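Local coordinates for protein putative aspartate aminotransferase (Thermus thermophilus, PDB 1IUG) that probably transfers amino groups between amino acids such as aspartate and 2-oxo acids, using pyridoxal 5'-phosphate carried on a lysine, at residues V53-G58 and K220-G225; R274-R279 and V284-L289; V308-Q313 and V320-L325. One frame throughout, in Å; residues are numbered along the deposited sequence.

Contact 1: V53-G58 and K220-G225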
loop_
_atom_site.group_PDB
_atom_site.type_symbol
_atom_site.label_atom_id
_atom_site.label_comp_id
_atom_site.label_asym_id
_atom_site.label_seq_id
_atom_site.Cartn_x
_atom_site.Cartn_y
_atom_site.Cartn_z
ATOM N N VAL A 53 -13.199 3.463 11.309
ATOM C CA VAL A 53 -11.892 2.894 11.027
ATOM C C VAL A 53 -11.702 2.958 9.516
ATOM O O VAL A 53 -12.571 2.528 8.752
ATOM C CB VAL A 53 -11.766 1.430 11.508
ATOM C CG1 VAL A 53 -10.339 0.933 11.281
ATOM C CG2 VAL A 53 -12.133 1.323 12.986
ATOM N N LEU A 54 -10.604 3.573 9.092
ATOM C CA LEU A 54 -10.301 3.698 7.671
ATOM C C LEU A 54 -9.236 2.685 7.248
ATOM O O LEU A 54 -8.251 2.471 7.959
ATOM C CB LEU A 54 -9.839 5.122 7.356
ATOM C CG LEU A 54 -10.885 6.215 7.607
ATOM C CD1 LEU A 54 -10.279 7.587 7.391
ATOM C CD2 LEU A 54 -12.087 6.002 6.699
ATOM N N ILE A 55 -9.475 2.035 6.111
ATOM C CA ILE A 55 -8.554 1.050 5.559
ATOM C C ILE A 55 -7.697 1.715 4.484
ATOM O O ILE A 55 -8.217 2.222 3.486
ATOM C CB ILE A 55 -9.310 -0.129 4.926
ATOM C CG1 ILE A 55 -10.211 -0.795 5.972
ATOM C CG2 ILE A 55 -8.326 -1.125 4.316
ATOM C CD1 ILE A 55 -10.985 -1.978 5.446
ATOM N N LEU A 56 -6.384 1.720 4.701
ATOM C CA LEU A 56 -5.447 2.328 3.758
ATOM C C LEU A 56 -4.553 1.270 3.136
ATOM O O LEU A 56 -4.132 0.324 3.804
ATOM C CB LEU A 56 -4.571 3.361 4.470
ATOM C CG LEU A 56 -5.261 4.468 5.276
ATOM C CD1 LEU A 56 -4.201 5.375 5.865
ATOM C CD2 LEU A 56 -6.219 5.268 4.411
ATOM N N THR A 57 -4.271 1.428 1.850
ATOM C CA THR A 57 -3.413 0.488 1.150
ATOM C C THR A 57 -1.973 0.969 1.292
ATOM O O THR A 57 -1.567 1.960 0.686
ATOM C CB THR A 57 -3.839 0.344 -0.326
ATOM O OG1 THR A 57 -5.162 -0.206 -0.373
ATOM C CG2 THR A 57 -2.892 -0.586 -1.081
ATOM N N GLY A 58 -1.239 0.288 2.162
ATOM C CA GLY A 58 0.147 0.626 2.437
ATOM C C GLY A 58 0.544 -0.017 3.755
ATOM O O GLY A 58 -0.266 -0.715 4.362
ATOM N N LYS A 220 -15.279 9.963 3.356
ATOM C CA LYS A 220 -16.407 10.228 2.467
ATOM C C LYS A 220 -16.724 8.962 1.658
ATOM O O LYS A 220 -17.875 8.523 1.601
ATOM C CB LYS A 220 -16.016 11.398 1.545
ATOM C CG LYS A 220 -17.083 12.060 0.660
ATOM C CD LYS A 220 -17.740 11.123 -0.347
ATOM C CE LYS A 220 -18.774 11.845 -1.222
ATOM N NZ LYS A 220 -18.914 13.304 -0.920
ATOM N N ALA A 221 -15.688 8.362 1.074
ATOM C CA ALA A 221 -15.836 7.154 0.265
ATOM C C ALA A 221 -16.047 5.857 1.052
ATOM O O ALA A 221 -16.901 5.043 0.692
ATOM C CB ALA A 221 -14.637 7.001 -0.665
ATOM N N GLN A 222 -15.267 5.658 2.113
ATOM C CA GLN A 222 -15.366 4.435 2.908
ATOM C C GLN A 222 -16.668 4.282 3.677
ATOM O O GLN A 222 -17.069 3.169 4.012
ATOM C CB GLN A 222 -14.136 4.265 3.802
ATOM C CG GLN A 222 -12.866 4.121 2.969
ATOM C CD GLN A 222 -11.669 3.610 3.747
ATOM O OE1 GLN A 222 -11.810 2.938 4.769
ATOM N NE2 GLN A 222 -10.476 3.905 3.240
ATOM N N LYS A 223 -17.348 5.402 3.898
ATOM C CA LYS A 223 -18.645 5.417 4.569
ATOM C C LYS A 223 -19.617 4.573 3.735
ATOM O O LYS A 223 -20.469 3.866 4.274
ATOM C CB LYS A 223 -19.181 6.852 4.616
ATOM C CG LYS A 223 -19.033 7.594 5.931
ATOM C CD LYS A 223 -19.762 6.883 7.058
ATOM C CE LYS A 223 -19.642 7.635 8.380
ATOM N NZ LYS A 223 -18.850 8.898 8.271
ATOM N N GLU A 224 -19.464 4.650 2.413
ATOM C CA GLU A 224 -20.325 3.928 1.483
ATOM C C GLU A 224 -19.749 2.595 0.993
ATOM O O GLU A 224 -20.294 1.980 0.079
ATOM C CB GLU A 224 -20.655 4.827 0.284
ATOM C CG GLU A 224 -21.968 4.471 -0.419
ATOM C CD GLU A 224 -22.208 5.278 -1.690
ATOM O OE1 GLU A 224 -22.253 6.528 -1.612
ATOM O OE2 GLU A 224 -22.357 4.654 -2.766
ATOM N N GLY A 225 -18.653 2.146 1.595
ATOM C CA GLY A 225 -18.062 0.883 1.187
ATOM C C GLY A 225 -17.099 0.999 0.023
ATOM O O GLY A 225 -16.747 -0.004 -0.601
#
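The flat carboxamide of Gln222 carries this contact, with its polar edge turned to the backbone of Ile55 and one face lying under a methyl of Leu54. At the edge, OE1 of Gln222 lies 2.8 Å from Ile55 N and takes its hydrogen on a lone pair, in the carbonyl plane, at a nearly straight 169°. The neighbouring NE2 of Gln222 returns a bond of 2.8 Å to Ile55 O, more bent, with that oxygen 26° out of the amide plane. Over the face, CD2 of Leu54 stands 3.8 Å from CD of Gln222. With CG anti to the carbonyl carbon (chi1 -62°) and the chain extended beyond it, Gln222 can span from helix to strand; its NE2 also bonds Glu218 OE1, which helps to fix the rotation of the amide. Glutamine suits the place because it offers a donor and an acceptor side by side. The backbones of Leu54 and Leu56 are hydrogen-bonded to strand 193-198, whereas Ile55 presents its N-H and C=O outward. Behind Gln222 a Schellman motif at Gly225 ends the helix. Such a side-chain amide satisfies the buried backbone of an edge strand, here strand 52-57 at the border of the seven-stranded aminotransferase sheet.

Contact 2: R274-R279 and V284-L289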
loop_
_atom_site.group_PDB
_atom_site.type_symbol
_atom_site.label_atom_id
_atom_site.label_comp_id
_atom_site.label_asym_id
_atom_site.label_seq_id
_atom_site.Cartn_x
_atom_site.Cartn_y
_atom_site.Cartn_z
ATOM N N ARG A 274 18.334 -12.296 30.520
ATOM C CA ARG A 274 17.719 -11.135 31.146
ATOM C C ARG A 274 16.760 -10.419 30.198
ATOM O O ARG A 274 17.132 -10.069 29.078
ATOM C CB ARG A 274 18.803 -10.156 31.619
ATOM C CG ARG A 274 18.803 -9.904 33.119
ATOM C CD ARG A 274 17.474 -9.309 33.572
ATOM N NE ARG A 274 17.261 -9.425 35.013
ATOM C CZ ARG A 274 16.077 -9.297 35.608
ATOM N NH1 ARG A 274 14.988 -9.042 34.891
ATOM N NH2 ARG A 274 15.977 -9.443 36.924
ATOM N N PRO A 275 15.496 -10.234 30.624
ATOM C CA PRO A 275 14.465 -9.553 29.829
ATOM C C PRO A 275 14.830 -8.086 29.612
ATOM O O PRO A 275 15.459 -7.463 30.467
ATOM C CB PRO A 275 13.221 -9.674 30.712
ATOM C CG PRO A 275 13.444 -10.956 31.428
ATOM C CD PRO A 275 14.897 -10.854 31.819
ATOM N N VAL A 276 14.429 -7.537 28.470
ATOM C CA VAL A 276 14.717 -6.143 28.148
ATOM C C VAL A 276 13.743 -5.138 28.777
ATOM O O VAL A 276 14.174 -4.166 29.393
ATOM C CB VAL A 276 14.787 -5.923 26.616
ATOM C CG1 VAL A 276 15.032 -4.458 26.294
ATOM C CG2 VAL A 276 15.882 -6.779 26.020
ATOM N N PRO A 277 12.422 -5.367 28.645
ATOM C CA PRO A 277 11.440 -4.437 29.219
ATOM C C PRO A 277 11.047 -4.692 30.679
ATOM O O PRO A 277 11.328 -5.752 31.235
ATOM C CB PRO A 277 10.244 -4.629 28.299
ATOM C CG PRO A 277 10.275 -6.111 28.066
ATOM C CD PRO A 277 11.746 -6.396 27.825
ATOM N N LYS A 278 10.410 -3.691 31.288
ATOM C CA LYS A 278 9.921 -3.772 32.669
ATOM C C LYS A 278 8.452 -4.181 32.571
ATOM O O LYS A 278 7.955 -4.972 33.368
ATOM C CB LYS A 278 10.003 -2.405 33.365
ATOM C CG LYS A 278 11.373 -1.740 33.366
ATOM C CD LYS A 278 12.424 -2.597 34.071
ATOM C CE LYS A 278 13.805 -1.931 34.082
ATOM N NZ LYS A 278 13.837 -0.593 33.413
ATOM N N ARG A 279 7.765 -3.577 31.604
ATOM C CA ARG A 279 6.360 -3.838 31.315
ATOM C C ARG A 279 6.358 -4.736 30.088
ATOM O O ARG A 279 6.900 -4.373 29.042
ATOM C CB ARG A 279 5.648 -2.528 30.992
ATOM C CG ARG A 279 5.056 -1.799 32.183
ATOM C CD ARG A 279 4.008 -2.638 32.886
ATOM N NE ARG A 279 2.882 -1.821 33.338
ATOM C CZ ARG A 279 1.930 -1.343 32.539
ATOM N NH1 ARG A 279 1.955 -1.589 31.232
ATOM N NH2 ARG A 279 0.933 -0.635 33.052
ATOM N N VAL A 284 5.832 -9.771 21.751
ATOM C CA VAL A 284 7.185 -10.266 21.521
ATOM C C VAL A 284 7.946 -10.457 22.829
ATOM O O VAL A 284 7.607 -9.849 23.846
ATOM C CB VAL A 284 7.959 -9.261 20.603
ATOM C CG1 VAL A 284 7.992 -7.882 21.241
ATOM C CG2 VAL A 284 9.371 -9.750 20.297
ATOM N N ALA A 285 8.922 -11.364 22.813
ATOM C CA ALA A 285 9.772 -11.631 23.972
ATOM C C ALA A 285 11.184 -11.172 23.606
ATOM O O ALA A 285 11.805 -11.710 22.682
ATOM C CB ALA A 285 9.766 -13.118 24.316
ATOM N N ALA A 286 11.666 -10.144 24.299
ATOM C CA ALA A 286 12.993 -9.596 24.038
ATOM C C ALA A 286 13.988 -9.982 25.125
ATOM O O ALA A 286 13.699 -9.856 26.316
ATOM C CB ALA A 286 12.914 -8.081 23.898
ATOM N N PHE A 287 15.165 -10.443 24.703
ATOM C CA PHE A 287 16.209 -10.865 25.632
ATOM C C PHE A 287 17.560 -10.224 25.364
ATOM O O PHE A 287 17.921 -9.964 24.214
ATOM C CB PHE A 287 16.414 -12.383 25.563
ATOM C CG PHE A 287 15.211 -13.187 25.950
ATOM C CD1 PHE A 287 14.449 -13.827 24.978
ATOM C CD2 PHE A 287 14.852 -13.324 27.284
ATOM C CE1 PHE A 287 13.343 -14.595 25.330
ATOM C CE2 PHE A 287 13.750 -14.090 27.650
ATOM C CZ PHE A 287 12.991 -14.728 26.670
ATOM N N TYR A 288 18.310 -9.984 26.436
ATOM C CA TYR A 288 19.660 -9.445 26.313
ATOM C C TYR A 288 20.547 -10.655 26.026
ATOM O O TYR A 288 20.374 -11.715 26.637
ATOM C CB TYR A 288 20.120 -8.786 27.620
ATOM C CG TYR A 288 19.666 -7.358 27.794
ATOM C CD1 TYR A 288 18.713 -7.020 28.756
ATOM C CD2 TYR A 288 20.195 -6.338 27.002
ATOM C CE1 TYR A 288 18.297 -5.701 28.927
ATOM C CE2 TYR A 288 19.785 -5.015 27.164
ATOM C CZ TYR A 288 18.834 -4.707 28.129
ATOM O OH TYR A 288 18.420 -3.405 28.289
ATOM N N LEU A 289 21.449 -10.517 25.060
ATOM C CA LEU A 289 22.368 -11.595 24.713
ATOM C C LEU A 289 23.317 -11.870 25.875
ATOM O O LEU A 289 23.751 -10.944 26.563
ATOM C CB LEU A 289 23.189 -11.219 23.474
ATOM C CG LEU A 289 22.547 -11.383 22.097
ATOM C CD1 LEU A 289 23.409 -10.700 21.052
ATOM C CD2 LEU A 289 22.378 -12.857 21.774
HETATM O O HOH W 1 20.873 -12.124 29.237
#
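Val276 and Tyr288 form the tight side of this contact. CG2 of Val276 lies over the centre of the Tyr288 ring, 4.0 Å from the centroid and 13° off the ring normal, a CH-pi contact in which the two side chains cross at about a right angle. The same methyl reaches Ala286, with Val276 CG2 3.9 Å from Ala286 CB. It can serve both because Val276 holds CG1 anti to its own N (chi1 178°), which puts CG2 beside that N. A branched valine fills this buried place, while the small Ala286, whose CB points at the other segment, fits against Val276 without crowding it and also lies beside the side chain of Arg322. The ring edge of Tyr288 is turned to carbonyl oxygens, with CD1 of Tyr288 3.4 Å from Arg274 O.

The two segments are the arms of a beta hairpin, the short, weakly bonded 274-275 being one of the two outer strands of the smaller five-stranded sheet. Two backbone bonds join them: Tyr288 N to Arg274 O, 2.9 Å, and Val276 N to Ala286 O, a longer 3.2 Å with the donor well above the carbonyl plane. Between them Pro275 and Phe287 form a non-hydrogen-bonded pair with diverging side chains, a position where the missing N-H of proline costs the pairing nothing. Phe287 turns away to meet the rings of Tyr265 and Phe321.

The side at Arg274 is the wet one. A water accepts from Arg274 N at 2.8 Å and donates to Tyr288 O at 2.7 Å. The exposed guanidinium leads away from the opposing strand, as suits a long charged residue at the solvent.

Contact 3: V308-Q313 and V320-L325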
loop_
_atom_site.group_PDB
_atom_site.type_symbol
_atom_site.label_atom_id
_atom_site.label_comp_id
_atom_site.label_asym_id
_atom_site.label_seq_id
_atom_site.Cartn_x
_atom_site.Cartn_y
_atom_site.Cartn_z
ATOM N N VAL A 308 13.141 -18.466 11.967
ATOM C CA VAL A 308 13.616 -17.120 11.665
ATOM C C VAL A 308 13.311 -16.237 12.867
ATOM O O VAL A 308 12.162 -16.168 13.323
ATOM C CB VAL A 308 12.918 -16.522 10.416
ATOM C CG1 VAL A 308 13.502 -15.151 10.097
ATOM C CG2 VAL A 308 13.070 -17.458 9.217
ATOM N N ILE A 309 14.349 -15.582 13.382
ATOM C CA ILE A 309 14.222 -14.699 14.536
ATOM C C ILE A 309 14.651 -13.279 14.172
ATOM O O ILE A 309 15.119 -13.029 13.061
ATOM C CB ILE A 309 15.079 -15.199 15.722
ATOM C CG1 ILE A 309 16.572 -15.086 15.388
ATOM C CG2 ILE A 309 14.712 -16.648 16.055
ATOM C CD1 ILE A 309 17.481 -15.315 16.570
ATOM N N ALA A 310 14.486 -12.346 15.106
ATOM C CA ALA A 310 14.865 -10.962 14.858
ATOM C C ALA A 310 15.895 -10.468 15.866
ATOM O O ALA A 310 16.037 -11.030 16.952
ATOM C CB ALA A 310 13.630 -10.066 14.871
ATOM N N GLY A 311 16.621 -9.419 15.490
ATOM C CA GLY A 311 17.633 -8.864 16.370
ATOM C C GLY A 311 17.257 -7.498 16.902
ATOM O O GLY A 311 16.105 -7.077 16.803
ATOM N N GLY A 312 18.245 -6.799 17.457
ATOM C CA GLY A 312 18.013 -5.475 18.003
ATOM C C GLY A 312 18.185 -4.356 16.996
ATOM O O GLY A 312 18.795 -4.543 15.943
ATOM N N GLN A 313 17.645 -3.189 17.333
ATOM C CA GLN A 313 17.715 -2.002 16.485
ATOM C C GLN A 313 18.224 -0.834 17.329
ATOM O O GLN A 313 18.062 -0.832 18.553
ATOM C CB GLN A 313 16.324 -1.676 15.921
ATOM C CG GLN A 313 15.691 -2.804 15.096
ATOM C CD GLN A 313 14.278 -3.149 15.552
ATOM O OE1 GLN A 313 13.320 -3.054 14.780
ATOM N NE2 GLN A 313 14.145 -3.560 16.810
ATOM N N VAL A 320 20.752 -7.671 21.646
ATOM C CA VAL A 320 19.586 -8.497 21.984
ATOM C C VAL A 320 19.013 -9.338 20.836
ATOM O O VAL A 320 19.447 -9.225 19.688
ATOM C CB VAL A 320 18.411 -7.614 22.512
ATOM C CG1 VAL A 320 18.845 -6.756 23.694
ATOM C CG2 VAL A 320 17.855 -6.743 21.390
ATOM N N PHE A 321 18.045 -10.190 21.176
ATOM C CA PHE A 321 17.363 -11.020 20.190
ATOM C C PHE A 321 15.893 -11.087 20.527
ATOM O O PHE A 321 15.526 -10.890 21.689
ATOM C CB PHE A 321 17.978 -12.404 20.055
ATOM C CG PHE A 321 17.732 -13.360 21.170
ATOM C CD1 PHE A 321 16.768 -14.355 21.067
ATOM C CD2 PHE A 321 18.519 -13.309 22.315
ATOM C CE1 PHE A 321 16.593 -15.288 22.082
ATOM C CE2 PHE A 321 18.354 -14.237 23.338
ATOM C CZ PHE A 321 17.389 -15.229 23.220
ATOM N N ARG A 322 15.028 -11.359 19.558
ATOM C CA ARG A 322 13.618 -11.398 19.846
ATOM C C ARG A 322 12.911 -12.514 19.189
ATOM O O ARG A 322 13.194 -12.948 18.078
ATOM C CB ARG A 322 12.960 -10.073 19.504
ATOM C CG ARG A 322 13.463 -8.940 20.389
ATOM C CD ARG A 322 12.955 -7.609 19.904
ATOM N NE ARG A 322 13.603 -7.257 18.654
ATOM C CZ ARG A 322 12.962 -6.706 17.613
ATOM N NH1 ARG A 322 11.671 -6.438 17.700
ATOM N NH2 ARG A 322 13.633 -6.439 16.502
ATOM N N LEU A 323 11.976 -12.964 19.978
ATOM C CA LEU A 323 11.149 -14.089 19.676
ATOM C C LEU A 323 9.699 -13.716 19.745
ATOM O O LEU A 323 9.278 -12.961 20.616
ATOM C CB LEU A 323 11.441 -15.241 20.636
ATOM C CG LEU A 323 12.835 -15.878 20.566
ATOM C CD1 LEU A 323 12.987 -16.941 21.646
ATOM C CD2 LEU A 323 13.100 -16.471 19.191
ATOM N N SER A 324 8.899 -14.231 18.813
ATOM C CA SER A 324 7.468 -13.938 18.815
ATOM C C SER A 324 6.557 -15.037 18.271
ATOM O O SER A 324 6.764 -15.558 17.170
ATOM C CB SER A 324 7.200 -12.641 18.053
ATOM O OG SER A 324 5.824 -12.302 18.093
ATOM N N LEU A 325 5.528 -15.357 19.050
ATOM C CA LEU A 325 4.536 -16.359 18.680
ATOM C C LEU A 325 3.233 -15.653 18.322
ATOM O O LEU A 325 2.152 -16.234 18.415
ATOM C CB LEU A 325 4.308 -17.336 19.834
ATOM C CG LEU A 325 5.388 -18.403 20.007
ATOM C CD1 LEU A 325 5.251 -19.116 21.344
ATOM C CD2 LEU A 325 5.291 -19.383 18.851
#
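Arg322 reaches across to Ala310 and Gly311 and turns its side chain back over its partner strand. At its base, CB lies near the carbonyl of Ala310, the residue it pairs with by two backbone bonds, Arg322 N to Ala310 O at 2.8 Å and Ala310 N to Arg322 O at a longer 3.3 Å. Beyond CG and CD the chain bends at chi3 (-70°), bringing Arg322 NE within 3.1 Å of Gly311 O in a weak, bent bond. NH2 makes the firm one, 2.6 Å to that same Gly311 O, with the oxygen in the guanidinium plane and an angle of 163° at the hydrogen. NH1 points to another loop, where Thr132 O is a weak partner. The methyl of Ala310 lies over one guanidinium face. Over the other lies NE2 of Gln313, close to NH2 but not hydrogen-bonded to it, while OE1 of Gln313 goes to Lys85. Gly312 suits its place because its CA already lies 3.6 Å from Val320 CG2, where a side chain would collide. CG2 of Ile309 packs on CD2 of Leu323 at 3.5 Å, near Phe302. This antiparallel hairpin orients an arginine predicted to bind substrate, consistent with the carboxylate-binding arginine of fold-type I aminotransferases.

Contacts 2 and 3 belong together and contact 1 stands apart, on the opposite side of the chain's centre, its centre about 37 Å from that of contact 2 and about 33 Å from that of contact 3. Contact 1 ties a helix end to the border of the seven-stranded sheet, is wholly buried, and depends on one side-chain amide. Contacts 2 and 3 are consecutive hairpins of the smaller sheet, where strands 285-288 and 320-323 are direct neighbours, Ala285 N lying 2.7 Å from Leu323 O. Contact 2 is largely buried, mostly apolar packing with a wet outer rim; contact 3, only partly buried, sets a charged group against a backbone carbonyl at a predicted substrate site.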